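Local atomic coordinates of abietadiene synthase, chloroplastic (Abies grandis, PDB entry 3S9V), a protein that is a chloroplastic, largely alpha-helical enzyme of the terpene synthase family, with an N-terminal terpene synthase domain and a metal-binding domain. Residues Phe509-Phe520 with Ile742-Ile753. Sequence-based numbering, arbitrary orientation.
Sequences FSPASFIFEPEF and IYKRLVFETARI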
# COMPACT_ATOMS: atom_id res chain seq x y z
N PHE A 509 -22.96 2.58 4.07
CA PHE A 509 -21.53 2.65 4.30
C PHE A 509 -20.77 1.77 3.32
O PHE A 509 -19.73 2.17 2.78
CB PHE A 509 -21.20 2.19 5.72
CG PHE A 509 -19.78 1.69 5.89
CD1 PHE A 509 -18.71 2.58 5.87
CD2 PHE A 509 -19.52 0.33 6.02
CE1 PHE A 509 -17.41 2.12 5.99
CE2 PHE A 509 -18.21 -0.14 6.14
CZ PHE A 509 -17.16 0.75 6.13
N SER A 510 -21.28 0.57 3.10
CA SER A 510 -20.64 -0.39 2.21
C SER A 510 -20.23 0.16 0.85
O SER A 510 -19.04 0.33 0.59
CB SER A 510 -21.54 -1.62 2.03
OG SER A 510 -21.67 -2.31 3.25
N PRO A 511 -21.19 0.46 -0.03
CA PRO A 511 -20.75 0.98 -1.33
C PRO A 511 -20.00 2.31 -1.22
O PRO A 511 -19.09 2.58 -2.00
CB PRO A 511 -22.06 1.12 -2.10
CG PRO A 511 -23.02 1.50 -1.02
CD PRO A 511 -22.65 0.55 0.10
N ALA A 512 -20.37 3.12 -0.24
CA ALA A 512 -19.72 4.41 -0.05
C ALA A 512 -18.24 4.24 0.26
O ALA A 512 -17.43 5.09 -0.08
CB ALA A 512 -20.41 5.18 1.09
N SER A 513 -17.89 3.14 0.90
CA SER A 513 -16.51 2.88 1.26
C SER A 513 -15.62 2.48 0.08
O SER A 513 -14.40 2.64 0.15
CB SER A 513 -16.43 1.80 2.33
OG SER A 513 -16.55 0.51 1.75
N PHE A 514 -16.21 1.96 -1.01
CA PHE A 514 -15.39 1.55 -2.15
C PHE A 514 -15.69 2.20 -3.50
O PHE A 514 -14.75 2.47 -4.25
CB PHE A 514 -15.35 0.01 -2.27
CG PHE A 514 -16.68 -0.63 -2.59
CD1 PHE A 514 -17.15 -0.69 -3.89
CD2 PHE A 514 -17.44 -1.20 -1.57
CE1 PHE A 514 -18.37 -1.32 -4.20
CE2 PHE A 514 -18.66 -1.83 -1.85
CZ PHE A 514 -19.13 -1.89 -3.17
N ILE A 515 -16.95 2.44 -3.83
CA ILE A 515 -17.28 3.12 -5.10
C ILE A 515 -17.79 4.49 -4.71
O ILE A 515 -18.95 4.84 -4.91
CB ILE A 515 -18.36 2.38 -5.94
CG1 ILE A 515 -19.57 2.03 -5.07
CG2 ILE A 515 -17.76 1.14 -6.58
CD1 ILE A 515 -20.79 1.57 -5.87
N PHE A 516 -16.87 5.26 -4.15
CA PHE A 516 -17.10 6.60 -3.63
C PHE A 516 -17.20 7.77 -4.61
O PHE A 516 -17.78 8.79 -4.26
CB PHE A 516 -15.98 6.89 -2.64
CG PHE A 516 -14.61 6.78 -3.25
CD1 PHE A 516 -13.99 7.87 -3.84
CD2 PHE A 516 -13.95 5.55 -3.28
CE1 PHE A 516 -12.75 7.76 -4.44
CE2 PHE A 516 -12.70 5.42 -3.88
CZ PHE A 516 -12.10 6.53 -4.46
N GLU A 517 -16.64 7.64 -5.80
CA GLU A 517 -16.67 8.74 -6.77
C GLU A 517 -18.05 9.37 -6.95
O GLU A 517 -19.06 8.66 -6.97
CB GLU A 517 -16.13 8.29 -8.14
CG GLU A 517 -14.67 7.82 -8.17
CD GLU A 517 -14.50 6.34 -7.85
OE1 GLU A 517 -13.67 5.68 -8.51
OE2 GLU A 517 -15.19 5.84 -6.93
N PRO A 518 -18.10 10.71 -7.10
CA PRO A 518 -19.37 11.42 -7.29
C PRO A 518 -20.18 10.89 -8.49
O PRO A 518 -21.41 10.93 -8.49
CB PRO A 518 -18.93 12.87 -7.51
CG PRO A 518 -17.68 12.96 -6.68
CD PRO A 518 -16.98 11.66 -7.02
N GLU A 519 -19.47 10.37 -9.49
CA GLU A 519 -20.10 9.84 -10.70
C GLU A 519 -20.95 8.59 -10.47
O GLU A 519 -21.84 8.29 -11.27
CB GLU A 519 -19.04 9.50 -11.75
CG GLU A 519 -18.01 10.59 -11.98
CD GLU A 519 -16.67 10.27 -11.32
OE1 GLU A 519 -15.96 9.37 -11.83
OE2 GLU A 519 -16.34 10.91 -10.30
N PHE A 520 -20.67 7.87 -9.39
CA PHE A 520 -21.39 6.64 -9.09
C PHE A 520 -22.45 6.80 -7.99
O PHE A 520 -22.71 5.87 -7.22
CB PHE A 520 -20.39 5.55 -8.69
CG PHE A 520 -19.33 5.28 -9.72
CD1 PHE A 520 -19.67 4.81 -10.99
CD2 PHE A 520 -17.98 5.47 -9.43
CE1 PHE A 520 -18.68 4.54 -11.96
CE2 PHE A 520 -16.98 5.21 -10.38
CZ PHE A 520 -17.33 4.74 -11.65
N ILE A 742 -14.81 -1.00 -13.25
CA ILE A 742 -15.93 -0.77 -12.34
C ILE A 742 -16.66 -2.04 -11.93
O ILE A 742 -17.10 -2.15 -10.78
CB ILE A 742 -16.94 0.24 -12.95
CG1 ILE A 742 -18.05 0.54 -11.93
CG2 ILE A 742 -17.54 -0.32 -14.21
CD1 ILE A 742 -17.56 1.24 -10.67
N TYR A 743 -16.79 -3.00 -12.84
CA TYR A 743 -17.49 -4.24 -12.51
C TYR A 743 -16.63 -5.14 -11.62
O TYR A 743 -17.14 -5.87 -10.77
CB TYR A 743 -17.91 -4.97 -13.79
CG TYR A 743 -18.80 -4.12 -14.68
CD1 TYR A 743 -18.29 -3.53 -15.84
CD2 TYR A 743 -20.13 -3.86 -14.35
CE1 TYR A 743 -19.08 -2.70 -16.64
CE2 TYR A 743 -20.93 -3.03 -15.14
CZ TYR A 743 -20.39 -2.46 -16.29
OH TYR A 743 -21.16 -1.64 -17.09
N LYS A 744 -15.31 -5.08 -11.81
CA LYS A 744 -14.39 -5.86 -10.99
C LYS A 744 -14.39 -5.33 -9.56
O LYS A 744 -14.25 -6.09 -8.60
CB LYS A 744 -12.97 -5.83 -11.58
CG LYS A 744 -12.89 -6.54 -12.91
CD LYS A 744 -11.50 -7.05 -13.23
CE LYS A 744 -10.55 -5.94 -13.58
NZ LYS A 744 -9.20 -6.53 -13.89
N ARG A 745 -14.56 -4.01 -9.42
CA ARG A 745 -14.61 -3.39 -8.10
C ARG A 745 -15.91 -3.78 -7.40
O ARG A 745 -15.92 -4.08 -6.20
CB ARG A 745 -14.51 -1.86 -8.23
CG ARG A 745 -13.14 -1.36 -8.70
CD ARG A 745 -13.17 0.13 -9.05
NE ARG A 745 -13.56 0.96 -7.92
CZ ARG A 745 -13.87 2.25 -8.01
NH1 ARG A 745 -13.84 2.87 -9.19
NH2 ARG A 745 -14.22 2.92 -6.92
N LEU A 746 -17.01 -3.78 -8.15
CA LEU A 746 -18.31 -4.15 -7.57
C LEU A 746 -18.27 -5.58 -7.04
O LEU A 746 -18.82 -5.86 -5.99
CB LEU A 746 -19.42 -4.03 -8.61
CG LEU A 746 -19.98 -2.63 -8.84
CD1 LEU A 746 -20.95 -2.66 -10.00
CD2 LEU A 746 -20.67 -2.15 -7.56
N VAL A 747 -17.63 -6.47 -7.78
CA VAL A 747 -17.55 -7.85 -7.35
C VAL A 747 -16.56 -8.06 -6.21
O VAL A 747 -16.91 -8.62 -5.17
CB VAL A 747 -17.16 -8.77 -8.52
CG1 VAL A 747 -17.00 -10.21 -8.02
CG2 VAL A 747 -18.22 -8.71 -9.60
N PHE A 748 -15.33 -7.59 -6.39
CA PHE A 748 -14.26 -7.76 -5.41
C PHE A 748 -14.45 -6.97 -4.10
O PHE A 748 -14.14 -7.46 -3.02
CB PHE A 748 -12.92 -7.39 -6.05
CG PHE A 748 -11.73 -7.81 -5.25
CD1 PHE A 748 -11.38 -9.15 -5.14
CD2 PHE A 748 -10.95 -6.87 -4.58
CE1 PHE A 748 -10.28 -9.55 -4.39
CE2 PHE A 748 -9.86 -7.26 -3.82
CZ PHE A 748 -9.52 -8.60 -3.73
N GLU A 749 -14.93 -5.74 -4.21
CA GLU A 749 -15.14 -4.91 -3.03
C GLU A 749 -16.30 -5.42 -2.19
O GLU A 749 -16.29 -5.29 -0.96
CB GLU A 749 -15.42 -3.46 -3.44
CG GLU A 749 -14.26 -2.78 -4.16
CD GLU A 749 -12.98 -2.77 -3.34
OE1 GLU A 749 -13.06 -2.55 -2.12
OE2 GLU A 749 -11.90 -2.97 -3.92
N THR A 750 -17.31 -5.99 -2.84
CA THR A 750 -18.44 -6.52 -2.11
C THR A 750 -17.93 -7.67 -1.23
O THR A 750 -18.35 -7.80 -0.09
CB THR A 750 -19.57 -6.98 -3.06
OG1 THR A 750 -20.18 -5.83 -3.67
CG2 THR A 750 -20.64 -7.74 -2.30
N ALA A 751 -17.02 -8.50 -1.76
CA ALA A 751 -16.47 -9.60 -0.96
C ALA A 751 -15.67 -9.02 0.22
O ALA A 751 -15.76 -9.50 1.35
CB ALA A 751 -15.56 -10.50 -1.82
N ARG A 752 -14.91 -7.96 -0.04
CA ARG A 752 -14.11 -7.33 1.00
C ARG A 752 -14.96 -6.77 2.13
O ARG A 752 -14.63 -6.95 3.31
CB ARG A 752 -13.27 -6.20 0.42
CG ARG A 752 -12.33 -6.64 -0.68
CD ARG A 752 -11.64 -5.46 -1.33
NE ARG A 752 -10.36 -5.17 -0.72
CZ ARG A 752 -9.54 -4.21 -1.15
NH1 ARG A 752 -9.88 -3.46 -2.18
NH2 ARG A 752 -8.36 -4.04 -0.56
N ILE A 753 -16.05 -6.10 1.78
CA ILE A 753 -16.94 -5.54 2.78
C ILE A 753 -17.35 -6.63 3.77
O ILE A 753 -17.43 -6.37 4.97
CB ILE A 753 -18.20 -4.91 2.12
CG1 ILE A 753 -17.90 -3.48 1.71
CG2 ILE A 753 -19.37 -4.90 3.09
CD1 ILE A 753 -17.52 -2.57 2.88
O HOH W 1 -12.82 0.08 -5.51
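F514 and I753 interlock knobs-into-holes where helix 509-514 meets helix 742-753, the segment axes coming within 10.0 Å at 123°, in the largely alpha-helical terpene synthase fold. The F514 ring enters a hole formed by L746, E749, T750 and I753. E749 CB lies over one face in a CH-pi contact whose exact spacing is uncertain; P511 CA covers the opposite face, while L746 CD2 and I753 CG1 approach the rim. With CG between its own backbone N and carbonyl carbon (chi1 65°), F514 is turned into that hole. I753 reciprocates among F509, S510, S513 and F514: its CG2 branch reaches S510 OG (3.5 Å) and its CD1 reaches S513 OG. Farther along the chain, I742 CD1 makes a CH-pi contact over the F520 ring face, 3.8 Å from the ring centroid. R524 binds the backbone oxygens of I515 and E517, tying this loop to helix 521-541.

Between these apolar contacts, R745 crosses to the loop. A bend at chi3 turns its guanidinium end-on to the E517 carboxylate in a two-nitrogen salt bridge, with I515 CG2 over one guanidinium face. R745 NH1 meets E517 OE1 on the syn side at 2.9 Å, tilted out of the carboxylate plane, whereas R745 NH2 donates almost straight (171°) to the syn lone pair of E517 OE2. R745 NH2 also bonds F514 O at 2.8 Å, on an in-plane lone pair, and a water accepts from R745 NE at 2.7 Å.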